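Local atomic coordinates of tapirin (Caldicellulosiruptor kristjanssonii, PDB entry 6N2B), a protein that probably helps its thermophilic bacterium adhere to plant material by binding cellulose, through a beta-helical C-terminal domain that carries calcium. Residues I264-I269 against L289-I294; N246-K251 against E268-Q273; L355-L360 against L376-I381; I333-K338 against A400-Y405. All blocks are in the same frame, centred on the assembly; numbering follows the deposited sequence.

Contact 1 of 4, residues I264-I269 against L289-I294; sequences IEIKEI and LNANKI
I264 O has two donors: the backbone N of N290 at 2.8 Å, and more weakly a water that also donates to N290 OD1. From here strands 264-266 and 289-291 run parallel, 3° apart, and the bonds alternate between them. N290 O takes I266 N at 2.8 Å, and I266 O in turn accepts N292 N at 2.9 Å. On the buried face, I264 CG2 packs on L289 CD1 at 3.8 Å, a branch that L289 brings over by setting CG opposite its own backbone N (chi1 164°). Next along that face, I266 CB rests on A291 CB at 3.9 Å.

Past these pairs both chains turn a corner. N292 stretches its amide along the other corner, and ND2 makes two weak, bent bonds, to K267 O at 3.1 Å and to E268 OE1 at 3.3 Å. The carboxylate of E268 lies alongside, its plane nearly perpendicular to the amide. A leucine in place of N292 would probably leave K267 O and E268 OE1 without this shared donor. Pairing resumes where K293 N donates to E268 O at 3.1 Å, but the register has slipped by one residue. Such a beta bulge between parallel strands of successive coils is consistent with the corners of a parallel beta-helix, where the chain passes from one face to the next.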
loop_
_atom_site.group_PDB
_atom_site.type_symbol
_atom_site.label_atom_id
_atom_site.label_comp_id
_atom_site.label_asym_id
_atom_site.label_seq_id
_atom_site.Cartn_x
_atom_site.Cartn_y
_atom_site.Cartn_z
ATOM N N ILE A 264 -0.563 8.683 1.570
ATOM C CA ILE A 264 -1.081 7.526 0.837
ATOM C C ILE A 264 -2.392 7.894 0.141
ATOM O O ILE A 264 -3.330 8.380 0.782
ATOM C CB ILE A 264 -1.265 6.314 1.764
ATOM C CG1 ILE A 264 0.095 5.774 2.181
ATOM C CG2 ILE A 264 -2.001 5.220 1.074
ATOM C CD1 ILE A 264 0.030 4.925 3.437
ATOM N N GLU A 265 -2.455 7.654 -1.172
ATOM C CA GLU A 265 -3.659 7.866 -1.973
ATOM C C GLU A 265 -4.116 6.545 -2.559
ATOM O O GLU A 265 -3.394 5.941 -3.351
ATOM C CB GLU A 265 -3.418 8.858 -3.103
ATOM C CG GLU A 265 -3.344 10.278 -2.642
ATOM C CD GLU A 265 -2.628 11.143 -3.643
ATOM O OE1 GLU A 265 -2.763 10.890 -4.870
ATOM O OE2 GLU A 265 -1.925 12.074 -3.199
ATOM N N ILE A 266 -5.319 6.118 -2.203
ATOM C CA ILE A 266 -5.888 4.885 -2.712
ATOM C C ILE A 266 -7.141 5.221 -3.503
ATOM O O ILE A 266 -8.113 5.741 -2.944
ATOM C CB ILE A 266 -6.204 3.900 -1.584
ATOM C CG1 ILE A 266 -4.949 3.652 -0.740
ATOM C CG2 ILE A 266 -6.702 2.600 -2.201
ATOM C CD1 ILE A 266 -3.910 2.763 -1.440
ATOM N N LYS A 267 -7.125 4.916 -4.802
ATOM C CA LYS A 267 -8.228 5.313 -5.667
ATOM C C LYS A 267 -9.397 4.359 -5.586
ATOM O O LYS A 267 -10.542 4.779 -5.763
ATOM C CB LYS A 267 -7.754 5.413 -7.105
ATOM C CG LYS A 267 -6.885 6.618 -7.316
ATOM C CD LYS A 267 -6.077 6.476 -8.567
ATOM C CE LYS A 267 -6.939 6.613 -9.804
ATOM N NZ LYS A 267 -6.272 5.925 -10.953
ATOM N N GLU A 268 -9.144 3.080 -5.324
ATOM C CA GLU A 268 -10.213 2.100 -5.259
ATOM C C GLU A 268 -10.157 1.446 -3.896
ATOM O O GLU A 268 -10.586 2.050 -2.901
ATOM C CB GLU A 268 -10.129 1.134 -6.448
ATOM C CG GLU A 268 -10.452 1.787 -7.818
ATOM C CD GLU A 268 -11.779 2.584 -7.832
ATOM O OE1 GLU A 268 -12.707 2.239 -7.051
ATOM O OE2 GLU A 268 -11.898 3.552 -8.636
ATOM N N ILE A 269 -9.626 0.229 -3.772
ATOM C CA ILE A 269 -9.768 -0.567 -2.555
ATOM C C ILE A 269 -8.443 -0.647 -1.808
ATOM O O ILE A 269 -7.408 -1.001 -2.386
ATOM C CB ILE A 269 -10.295 -1.978 -2.865
ATOM C CG1 ILE A 269 -11.766 -1.906 -3.292
ATOM C CG2 ILE A 269 -10.101 -2.894 -1.657
ATOM C CD1 ILE A 269 -12.133 -2.802 -4.462
ATOM N N LEU A 289 -3.675 10.428 4.518
ATOM C CA LEU A 289 -4.288 9.308 3.819
ATOM C C LEU A 289 -5.552 9.798 3.128
ATOM O O LEU A 289 -6.409 10.401 3.774
ATOM C CB LEU A 289 -4.623 8.166 4.789
ATOM C CG LEU A 289 -5.597 7.116 4.242
ATOM C CD1 LEU A 289 -4.933 6.239 3.192
ATOM C CD2 LEU A 289 -6.153 6.276 5.370
ATOM N N ASN A 290 -5.657 9.575 1.820
ATOM C CA ASN A 290 -6.883 9.819 1.056
ATOM C C ASN A 290 -7.231 8.513 0.373
ATOM O O ASN A 290 -6.545 8.097 -0.569
ATOM C CB ASN A 290 -6.728 10.913 0.003
ATOM C CG ASN A 290 -6.469 12.263 0.597
ATOM O OD1 ASN A 290 -5.358 12.555 1.055
ATOM N ND2 ASN A 290 -7.494 13.116 0.583
ATOM N N ALA A 291 -8.280 7.860 0.840
ATOM C CA ALA A 291 -8.616 6.553 0.319
ATOM C C ALA A 291 -10.088 6.519 -0.029
ATOM O O ALA A 291 -10.917 7.152 0.628
ATOM C CB ALA A 291 -8.278 5.436 1.307
ATOM N N ASN A 292 -10.394 5.792 -1.093
ATOM C CA ASN A 292 -11.778 5.640 -1.514
ATOM C C ASN A 292 -12.506 4.681 -0.578
ATOM O O ASN A 292 -13.368 5.091 0.203
ATOM C CB ASN A 292 -11.813 5.166 -2.966
ATOM C CG ASN A 292 -13.211 5.090 -3.513
ATOM O OD1 ASN A 292 -14.137 5.672 -2.949
ATOM N ND2 ASN A 292 -13.383 4.362 -4.609
ATOM N N LYS A 293 -12.155 3.399 -0.623
ATOM C CA LYS A 293 -12.741 2.389 0.250
ATOM C C LYS A 293 -11.635 1.728 1.066
ATOM O O LYS A 293 -10.582 1.377 0.527
ATOM C CB LYS A 293 -13.521 1.351 -0.563
ATOM C CG LYS A 293 -14.265 1.938 -1.754
ATOM C CD LYS A 293 -15.072 0.890 -2.500
ATOM C CE LYS A 293 -15.624 1.443 -3.814
ATOM N NZ LYS A 293 -16.764 0.628 -4.335
ATOM N N ILE A 294 -11.865 1.596 2.366
ATOM C CA ILE A 294 -10.951 0.929 3.279
ATOM C C ILE A 294 -11.694 -0.212 3.951
ATOM O O ILE A 294 -12.841 -0.040 4.385
ATOM C CB ILE A 294 -10.408 1.890 4.355
ATOM C CG1 ILE A 294 -9.665 3.063 3.720
ATOM C CG2 ILE A 294 -9.541 1.128 5.365
ATOM C CD1 ILE A 294 -9.078 4.018 4.744
HETATM O O HOH W 1 -2.612 11.163 0.757
#

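Contact 2 of 4, residues N246-K251 against E268-Q273; sequences NNLICK and EIMYIQ
L248 and M270 form the dense, buried part of the contact. Their side chains lie side by side, L248 CD1 touching M270 CE at 3.9 Å. M270 reaches this far because its chain is extended, with CG opposite the backbone N (chi1 -175°). Farther along the same face, I272 CD1 lies more loosely against L248 CD2 and C250 CB, and V255 of the next strand touches C250 and I272. On the other face I249 CG1 passes at a slant over Y271 CB at 4.2 Å, and helix 408-413 covers I269 and Y271. Backbone bonds of the parallel ladder join the two strands, among them C250 N to Y271 O at 2.9 Å.

The two ends are looser and more polar. At one, N246 and E268 approach solvent, tied by E268 N to N246 O at 2.9 Å, while the N246 side chain bonds K267 and E206. At the other, Q273 N donates to C250 O at 3.0 Å and Q273 CB and CG lie along the K251 backbone; only the side-chain ends meet loosely, K251 CE to Q273 OE1 at 4.1 Å. K251 NZ bonds backbone oxygens of I412 and F415. Q273 OE1 accepts Y271 OH at 3.0 Å, with the donor well above the amide plane.

N247 marks the boundary. Its OD1 receives I269 N at 3.2 Å on a lone pair, nearly straight (167°). A buried side-chain amide thus stands in for a main-chain carbonyl, which gives I269 N an acceptor at the corner, where N246 O is already taken by E268 N.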
loop_
_atom_site.group_PDB
_atom_site.type_symbol
_atom_site.label_atom_id
_atom_site.label_comp_id
_atom_site.label_asym_id
_atom_site.label_seq_id
_atom_site.Cartn_x
_atom_site.Cartn_y
_atom_site.Cartn_z
ATOM N N ASN A 246 -3.954 2.507 -7.223
ATOM C CA ASN A 246 -5.320 2.023 -7.389
ATOM C C ASN A 246 -5.755 1.137 -6.223
ATOM O O ASN A 246 -6.771 1.397 -5.570
ATOM C CB ASN A 246 -5.444 1.275 -8.716
ATOM C CG ASN A 246 -5.441 2.217 -9.909
ATOM O OD1 ASN A 246 -5.984 3.320 -9.845
ATOM N ND2 ASN A 246 -4.827 1.785 -11.003
ATOM N N ASN A 247 -5.013 0.080 -5.946
ATOM C CA ASN A 247 -5.344 -0.775 -4.816
ATOM C C ASN A 247 -4.109 -1.019 -3.954
ATOM O O ASN A 247 -2.974 -1.011 -4.446
ATOM C CB ASN A 247 -5.953 -2.124 -5.285
ATOM C CG ASN A 247 -7.036 -1.945 -6.364
ATOM O OD1 ASN A 247 -8.136 -1.465 -6.081
ATOM N ND2 ASN A 247 -6.730 -2.349 -7.593
ATOM N N LEU A 248 -4.339 -1.211 -2.654
ATOM C CA LEU A 248 -3.321 -1.704 -1.728
ATOM C C LEU A 248 -3.964 -2.870 -0.999
ATOM O O LEU A 248 -4.772 -2.651 -0.098
ATOM C CB LEU A 248 -2.870 -0.630 -0.751
ATOM C CG LEU A 248 -1.660 -0.913 0.155
ATOM C CD1 LEU A 248 -1.186 0.368 0.765
ATOM C CD2 LEU A 248 -1.940 -1.905 1.277
ATOM N N ILE A 249 -3.611 -4.094 -1.367
ATOM C CA ILE A 249 -4.167 -5.293 -0.740
ATOM C C ILE A 249 -3.102 -5.946 0.132
ATOM O O ILE A 249 -2.028 -6.316 -0.356
ATOM C CB ILE A 249 -4.684 -6.294 -1.779
ATOM C CG1 ILE A 249 -5.865 -5.700 -2.548
ATOM C CG2 ILE A 249 -5.017 -7.610 -1.088
ATOM C CD1 ILE A 249 -6.264 -6.492 -3.753
ATOM N N CYS A 250 -3.398 -6.115 1.410
ATOM C CA CYS A 250 -2.490 -6.817 2.304
ATOM C C CYS A 250 -3.217 -8.007 2.899
ATOM O O CYS A 250 -4.209 -7.835 3.616
ATOM C CB CYS A 250 -1.971 -5.921 3.422
ATOM S SG CYS A 250 -1.017 -6.908 4.612
ATOM N N LYS A 251 -2.728 -9.209 2.613
ATOM C CA LYS A 251 -3.388 -10.401 3.111
ATOM C C LYS A 251 -2.670 -11.015 4.310
ATOM O O LYS A 251 -3.075 -12.081 4.780
ATOM C CB LYS A 251 -3.565 -11.399 1.972
ATOM C CG LYS A 251 -4.589 -10.885 0.958
ATOM C CD LYS A 251 -5.325 -11.997 0.228
ATOM C CE LYS A 251 -6.484 -12.594 1.024
ATOM N NZ LYS A 251 -7.374 -13.428 0.146
ATOM N N GLU A 268 -9.144 3.080 -5.324
ATOM C CA GLU A 268 -10.213 2.100 -5.259
ATOM C C GLU A 268 -10.157 1.446 -3.896
ATOM O O GLU A 268 -10.586 2.050 -2.901
ATOM C CB GLU A 268 -10.129 1.134 -6.448
ATOM C CG GLU A 268 -10.452 1.787 -7.818
ATOM C CD GLU A 268 -11.779 2.584 -7.832
ATOM O OE1 GLU A 268 -12.707 2.239 -7.051
ATOM O OE2 GLU A 268 -11.898 3.552 -8.636
ATOM N N ILE A 269 -9.626 0.229 -3.772
ATOM C CA ILE A 269 -9.768 -0.567 -2.555
ATOM C C ILE A 269 -8.443 -0.647 -1.808
ATOM O O ILE A 269 -7.408 -1.001 -2.386
ATOM C CB ILE A 269 -10.295 -1.978 -2.865
ATOM C CG1 ILE A 269 -11.766 -1.906 -3.292
ATOM C CG2 ILE A 269 -10.101 -2.894 -1.657
ATOM C CD1 ILE A 269 -12.133 -2.802 -4.462
ATOM N N MET A 270 -8.486 -0.335 -0.516
ATOM C CA MET A 270 -7.437 -0.695 0.431
ATOM C C MET A 270 -7.982 -1.815 1.310
ATOM O O MET A 270 -8.829 -1.578 2.176
ATOM C CB MET A 270 -7.005 0.505 1.265
ATOM C CG MET A 270 -5.837 0.242 2.189
ATOM S SD MET A 270 -5.407 1.773 3.044
ATOM C CE MET A 270 -3.737 1.393 3.540
ATOM N N TYR A 271 -7.516 -3.032 1.066
ATOM C CA TYR A 271 -7.937 -4.203 1.823
ATOM C C TYR A 271 -6.876 -4.514 2.871
ATOM O O TYR A 271 -5.714 -4.766 2.532
ATOM C CB TYR A 271 -8.169 -5.404 0.894
ATOM C CG TYR A 271 -8.604 -6.683 1.595
ATOM C CD1 TYR A 271 -7.688 -7.455 2.308
ATOM C CD2 TYR A 271 -9.929 -7.118 1.547
ATOM C CE1 TYR A 271 -8.068 -8.626 2.955
ATOM C CE2 TYR A 271 -10.324 -8.296 2.186
ATOM C CZ TYR A 271 -9.381 -9.044 2.890
ATOM O OH TYR A 271 -9.732 -10.204 3.533
ATOM N N ILE A 272 -7.279 -4.522 4.129
ATOM C CA ILE A 272 -6.382 -4.812 5.235
ATOM C C ILE A 272 -6.906 -6.061 5.930
ATOM O O ILE A 272 -7.882 -5.997 6.692
ATOM C CB ILE A 272 -6.278 -3.638 6.206
ATOM C CG1 ILE A 272 -5.864 -2.374 5.442
ATOM C CG2 ILE A 272 -5.325 -3.971 7.343
ATOM C CD1 ILE A 272 -4.526 -2.473 4.729
ATOM N N GLN A 273 -6.246 -7.196 5.685
ATOM C CA GLN A 273 -6.713 -8.487 6.194
ATOM C C GLN A 273 -6.949 -8.474 7.705
ATOM O O GLN A 273 -7.977 -8.970 8.182
ATOM C CB GLN A 273 -5.705 -9.576 5.830
ATOM C CG GLN A 273 -5.892 -10.886 6.571
ATOM C CD GLN A 273 -7.054 -11.672 6.022
ATOM O OE1 GLN A 273 -7.423 -11.526 4.856
ATOM N NE2 GLN A 273 -7.644 -12.510 6.859
#

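Contact 3 of 4, residues L355-L360 against L376-I381; sequences LYCDQL and LVTRAI
Two successive coils of the parallel beta-helix stack where L355-C357 pairs with L376-T378 and, beyond a corner, L360 with I381. V377 N donates to L355 O at 2.8 Å, and C357 N to V377 O at 3.0 Å. Inside, L355 and L376 lie side by side, and L360 CD2 reaches obliquely across to L376 CD2 at 3.7 Å. L360 can do so because it turns CG opposite its backbone N (chi1 165°), which brings leucines from both sides of the corner together in the core. This inward stacking of like apolar side chains on consecutive coils is a familiar trait of beta-helices.

A380 O is held from opposite faces of its plane, by L360 N at 2.9 Å and by T378 OG1 at 2.7 Å. The second bond leads back over the corner, so the T378 hydroxyl braces its own chain there.

Outside, D358 and R379 cross at about a right angle. R379 NH1 meets D358 OD1 at 3.2 Å in a salt bridge, edge-on to the guanidinium and on the anti lone pair of the carboxylate. R379 also bonds A400 O through NH2 and makes a cation-pi contact with F402. A methionine in place of R379 would probably leave the D358 carboxylate and A400 O without this partner. Nearby, Y356 CD2 touches V377 CB at 4.0 Å.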
loop_
_atom_site.group_PDB
_atom_site.type_symbol
_atom_site.label_atom_id
_atom_site.label_comp_id
_atom_site.label_asym_id
_atom_site.label_seq_id
_atom_site.Cartn_x
_atom_site.Cartn_y
_atom_site.Cartn_z
ATOM N N LEU A 355 -22.189 7.105 9.610
ATOM C CA LEU A 355 -21.372 6.123 10.308
ATOM C C LEU A 355 -22.278 5.186 11.104
ATOM O O LEU A 355 -23.187 5.647 11.800
ATOM C CB LEU A 355 -20.376 6.819 11.241
ATOM C CG LEU A 355 -19.668 5.905 12.255
ATOM C CD1 LEU A 355 -18.976 4.758 11.547
ATOM C CD2 LEU A 355 -18.661 6.655 13.120
ATOM N N TYR A 356 -22.041 3.881 10.998
ATOM C CA TYR A 356 -22.627 2.898 11.903
ATOM C C TYR A 356 -21.506 2.243 12.685
ATOM O O TYR A 356 -20.522 1.798 12.093
ATOM C CB TYR A 356 -23.413 1.814 11.164
ATOM C CG TYR A 356 -24.433 2.316 10.165
ATOM C CD1 TYR A 356 -24.034 2.752 8.897
ATOM C CD2 TYR A 356 -25.800 2.331 10.472
ATOM C CE1 TYR A 356 -24.954 3.195 7.967
ATOM C CE2 TYR A 356 -26.737 2.778 9.541
ATOM C CZ TYR A 356 -26.303 3.212 8.289
ATOM O OH TYR A 356 -27.207 3.669 7.357
ATOM N N CYS A 357 -21.648 2.181 14.004
ATOM C CA CYS A 357 -20.710 1.429 14.819
ATOM C C CYS A 357 -21.464 0.748 15.944
ATOM O O CYS A 357 -22.404 1.321 16.491
ATOM C CB CYS A 357 -19.614 2.321 15.392
ATOM S SG CYS A 357 -20.198 3.750 16.331
ATOM N N ASP A 358 -21.066 -0.483 16.278
ATOM C CA ASP A 358 -21.700 -1.168 17.397
ATOM C C ASP A 358 -21.420 -0.431 18.698
ATOM O O ASP A 358 -22.292 -0.345 19.571
ATOM C CB ASP A 358 -21.221 -2.620 17.474
ATOM C CG ASP A 358 -21.827 -3.381 18.656
ATOM O OD1 ASP A 358 -23.025 -3.758 18.583
ATOM O OD2 ASP A 358 -21.105 -3.603 19.660
ATOM N N GLN A 359 -20.225 0.137 18.832
ATOM C CA GLN A 359 -19.868 0.906 20.012
ATOM C C GLN A 359 -19.168 2.199 19.619
ATOM O O GLN A 359 -18.445 2.264 18.618
ATOM C CB GLN A 359 -18.966 0.100 20.947
ATOM C CG GLN A 359 -19.724 -0.911 21.762
ATOM C CD GLN A 359 -18.807 -1.826 22.512
ATOM O OE1 GLN A 359 -17.892 -1.374 23.216
ATOM N NE2 GLN A 359 -19.031 -3.129 22.366
ATOM N N LEU A 360 -19.383 3.229 20.433
ATOM C CA LEU A 360 -18.735 4.518 20.254
ATOM C C LEU A 360 -18.171 4.974 21.589
ATOM O O LEU A 360 -18.918 5.155 22.552
ATOM C CB LEU A 360 -19.719 5.547 19.706
ATOM C CG LEU A 360 -19.283 7.007 19.801
ATOM C CD1 LEU A 360 -18.003 7.240 19.021
ATOM C CD2 LEU A 360 -20.399 7.879 19.285
ATOM N N LEU A 376 -24.581 9.800 12.772
ATOM C CA LEU A 376 -23.834 8.754 13.455
ATOM C C LEU A 376 -24.839 7.850 14.150
ATOM O O LEU A 376 -25.727 8.346 14.845
ATOM C CB LEU A 376 -22.855 9.355 14.465
ATOM C CG LEU A 376 -21.771 8.451 15.070
ATOM C CD1 LEU A 376 -20.638 9.305 15.613
ATOM C CD2 LEU A 376 -22.309 7.539 16.175
ATOM N N VAL A 377 -24.702 6.536 13.968
ATOM C CA VAL A 377 -25.636 5.553 14.529
ATOM C C VAL A 377 -24.853 4.505 15.305
ATOM O O VAL A 377 -24.163 3.674 14.702
ATOM C CB VAL A 377 -26.478 4.880 13.446
ATOM C CG1 VAL A 377 -27.406 3.858 14.076
ATOM C CG2 VAL A 377 -27.242 5.914 12.675
ATOM N N THR A 378 -24.986 4.510 16.632
ATOM C CA THR A 378 -24.257 3.577 17.485
ATOM C C THR A 378 -25.225 2.775 18.347
ATOM O O THR A 378 -26.313 3.242 18.677
ATOM C CB THR A 378 -23.228 4.312 18.376
ATOM O OG1 THR A 378 -22.340 3.359 18.972
ATOM C CG2 THR A 378 -23.913 5.125 19.475
ATOM N N ARG A 379 -24.828 1.558 18.705
ATOM C CA ARG A 379 -25.641 0.729 19.592
ATOM C C ARG A 379 -25.355 0.984 21.067
ATOM O O ARG A 379 -26.229 0.733 21.907
ATOM C CB ARG A 379 -25.437 -0.764 19.274
ATOM C CG ARG A 379 -25.965 -1.162 17.896
ATOM C CD ARG A 379 -26.116 -2.671 17.712
ATOM N NE ARG A 379 -26.488 -3.007 16.334
ATOM C CZ ARG A 379 -25.637 -3.472 15.413
ATOM N NH1 ARG A 379 -24.357 -3.666 15.712
ATOM N NH2 ARG A 379 -26.063 -3.741 14.185
ATOM N N ALA A 380 -24.161 1.480 21.392
ATOM C CA ALA A 380 -23.781 1.848 22.750
ATOM C C ALA A 380 -22.755 2.967 22.678
ATOM O O ALA A 380 -22.027 3.096 21.688
ATOM C CB ALA A 380 -23.212 0.661 23.528
ATOM N N ILE A 381 -22.693 3.765 23.744
ATOM C CA ILE A 381 -21.928 5.007 23.762
ATOM C C ILE A 381 -21.297 5.180 25.138
ATOM O O ILE A 381 -21.804 4.672 26.145
ATOM C CB ILE A 381 -22.831 6.209 23.409
ATOM C CG1 ILE A 381 -22.024 7.491 23.198
ATOM C CG2 ILE A 381 -23.877 6.392 24.490
ATOM C CD1 ILE A 381 -22.831 8.603 22.552
#

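Contact 4 of 4, residues I333-K338 against A400-Y405; sequences IGIVKK and ATFPSY
I335 carries nearly all of this contact, thrusting its side chain from strand 333-336 into a row formed by F402, P403 and Y405. CG1 lies opposite the carbonyl carbon (chi1 -47°) and extends to put CD1 against P403, 3.8 Å from CG and 3.6 Å from O of that residue. CG2 meets both aromatic residues, at 4.2 Å from F402 CD2 and at 4.0 Å from Y405 CE1. The side chains of F402 and Y405 both run antiparallel to that of I335, alongside it. The F402 ring is approached at a tilt, whereas the Y405 ring turns an edge to the backbone, with CE1 3.8 Å from I335 O.

The contact is van der Waals packing, mostly between apolar groups, with two carbonyl oxygens at its border. The hydroxyl of Y405 is engaged by D317, and its ring also meets that of Y315. The ring of F402 meets that of Y356, and P403 rests on Y356 as well, so the row spans three neighbouring strands. Segment 400-405 belongs to the connection between strand 393-396 and helix 408-413, an extended loop that runs back across the coils and covers an outer face of the beta-helix.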
loop_
_atom_site.group_PDB
_atom_site.type_symbol
_atom_site.label_atom_id
_atom_site.label_comp_id
_atom_site.label_asym_id
_atom_site.label_seq_id
_atom_site.Cartn_x
_atom_site.Cartn_y
_atom_site.Cartn_z
ATOM N N ILE A 333 -19.714 6.744 4.002
ATOM C CA ILE A 333 -20.307 5.677 4.819
ATOM C C ILE A 333 -19.247 5.006 5.685
ATOM O O ILE A 333 -18.078 4.895 5.303
ATOM C CB ILE A 333 -21.052 4.644 3.935
ATOM C CG1 ILE A 333 -21.930 3.738 4.787
ATOM C CG2 ILE A 333 -20.074 3.833 3.139
ATOM C CD1 ILE A 333 -22.898 2.902 3.968
ATOM N N GLY A 334 -19.665 4.558 6.861
ATOM C CA GLY A 334 -18.824 3.778 7.741
ATOM C C GLY A 334 -19.622 2.690 8.435
ATOM O O GLY A 334 -20.752 2.927 8.880
ATOM N N ILE A 335 -19.057 1.483 8.492
ATOM C CA ILE A 335 -19.614 0.373 9.257
ATOM C C ILE A 335 -18.476 -0.310 9.993
ATOM O O ILE A 335 -17.704 -1.060 9.389
ATOM C CB ILE A 335 -20.340 -0.647 8.369
ATOM C CG1 ILE A 335 -21.285 0.046 7.394
ATOM C CG2 ILE A 335 -21.053 -1.654 9.242
ATOM C CD1 ILE A 335 -21.947 -0.900 6.405
ATOM N N VAL A 336 -18.355 -0.057 11.295
ATOM C CA VAL A 336 -17.231 -0.544 12.082
ATOM C C VAL A 336 -17.759 -1.163 13.368
ATOM O O VAL A 336 -18.894 -0.926 13.776
ATOM C CB VAL A 336 -16.213 0.572 12.404
ATOM C CG1 VAL A 336 -15.957 1.416 11.187
ATOM C CG2 VAL A 336 -16.693 1.425 13.567
ATOM N N LYS A 337 -16.917 -1.992 13.988
ATOM C CA LYS A 337 -17.245 -2.571 15.284
ATOM C C LYS A 337 -17.219 -1.502 16.370
ATOM O O LYS A 337 -18.127 -1.420 17.206
ATOM C CB LYS A 337 -16.260 -3.704 15.613
ATOM C CG LYS A 337 -16.582 -4.563 16.861
ATOM C CD LYS A 337 -17.839 -5.409 16.627
ATOM C CE LYS A 337 -17.904 -6.614 17.553
ATOM N NZ LYS A 337 -19.318 -6.998 17.857
ATOM N N LYS A 338 -16.187 -0.672 16.367
ATOM C CA LYS A 338 -16.006 0.339 17.391
ATOM C C LYS A 338 -15.269 1.524 16.778
ATOM O O LYS A 338 -14.409 1.363 15.907
ATOM C CB LYS A 338 -15.239 -0.220 18.604
ATOM C CG LYS A 338 -15.436 0.587 19.882
ATOM C CD LYS A 338 -14.647 0.059 21.069
ATOM C CE LYS A 338 -14.947 0.914 22.319
ATOM N NZ LYS A 338 -14.191 0.564 23.560
ATOM N N ALA A 400 -30.025 -1.476 16.610
ATOM C CA ALA A 400 -29.933 -0.930 15.266
ATOM C C ALA A 400 -29.551 -2.016 14.261
ATOM O O ALA A 400 -28.809 -2.959 14.567
ATOM C CB ALA A 400 -28.918 0.214 15.223
ATOM N N THR A 401 -30.089 -1.878 13.055
ATOM C CA THR A 401 -29.768 -2.746 11.935
ATOM C C THR A 401 -28.838 -1.990 10.999
ATOM O O THR A 401 -29.207 -0.930 10.482
ATOM C CB THR A 401 -31.040 -3.171 11.204
ATOM O OG1 THR A 401 -31.669 -4.236 11.927
ATOM C CG2 THR A 401 -30.726 -3.617 9.776
ATOM N N PHE A 402 -27.627 -2.525 10.791
ATOM C CA PHE A 402 -26.677 -1.885 9.888
ATOM C C PHE A 402 -26.819 -2.435 8.476
ATOM O O PHE A 402 -27.325 -3.543 8.273
ATOM C CB PHE A 402 -25.249 -2.096 10.382
ATOM C CG PHE A 402 -24.963 -1.462 11.712
ATOM C CD1 PHE A 402 -25.853 -0.554 12.277
ATOM C CD2 PHE A 402 -23.791 -1.765 12.397
ATOM C CE1 PHE A 402 -25.589 0.029 13.502
ATOM C CE2 PHE A 402 -23.513 -1.176 13.627
ATOM C CZ PHE A 402 -24.412 -0.283 14.181
ATOM N N PRO A 403 -26.409 -1.674 7.467
ATOM C CA PRO A 403 -26.405 -2.215 6.100
ATOM C C PRO A 403 -25.324 -3.274 5.946
ATOM O O PRO A 403 -24.475 -3.489 6.813
ATOM C CB PRO A 403 -26.141 -0.997 5.205
ATOM C CG PRO A 403 -25.632 0.072 6.131
ATOM C CD PRO A 403 -26.166 -0.220 7.501
ATOM N N SER A 404 -25.379 -3.963 4.816
ATOM C CA SER A 404 -24.441 -5.043 4.580
ATOM C C SER A 404 -23.145 -4.492 4.005
ATOM O O SER A 404 -23.138 -3.476 3.305
ATOM C CB SER A 404 -25.049 -6.079 3.633
ATOM O OG SER A 404 -26.142 -6.747 4.251
ATOM N N TYR A 405 -22.039 -5.153 4.343
ATOM C CA TYR A 405 -20.762 -4.916 3.678
ATOM C C TYR A 405 -20.947 -5.034 2.171
ATOM O O TYR A 405 -21.731 -5.867 1.705
ATOM C CB TYR A 405 -19.699 -5.921 4.126
ATOM C CG TYR A 405 -19.002 -5.599 5.427
ATOM C CD1 TYR A 405 -19.301 -4.444 6.150
ATOM C CD2 TYR A 405 -18.042 -6.460 5.936
ATOM C CE1 TYR A 405 -18.649 -4.172 7.351
ATOM C CE2 TYR A 405 -17.401 -6.203 7.118
ATOM C CZ TYR A 405 -17.693 -5.067 7.825
ATOM O OH TYR A 405 -17.017 -4.837 9.001
#

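Overall arrangement
The contacts form two groups along the parallel beta-helix. Contacts 1 and 2, with centres about 9 Å apart, share E268 and I269 and join three consecutive coils on both sides of a corner. Contacts 3 and 4 have centres about 8 Å apart and meet through adjacent strands 333-336 and 354-357; the centre of contact 3 is about 23 Å from that of contact 1. Along the chain contact 2 opens first and overlaps contact 1; contact 4 opens later and encloses contact 3. Contacts 1, 2 and 3 each join one coil to the next, whereas contact 4 brings the chain back over the outside, toward helix 408-413, which covers I269. All lie away from the calcium site.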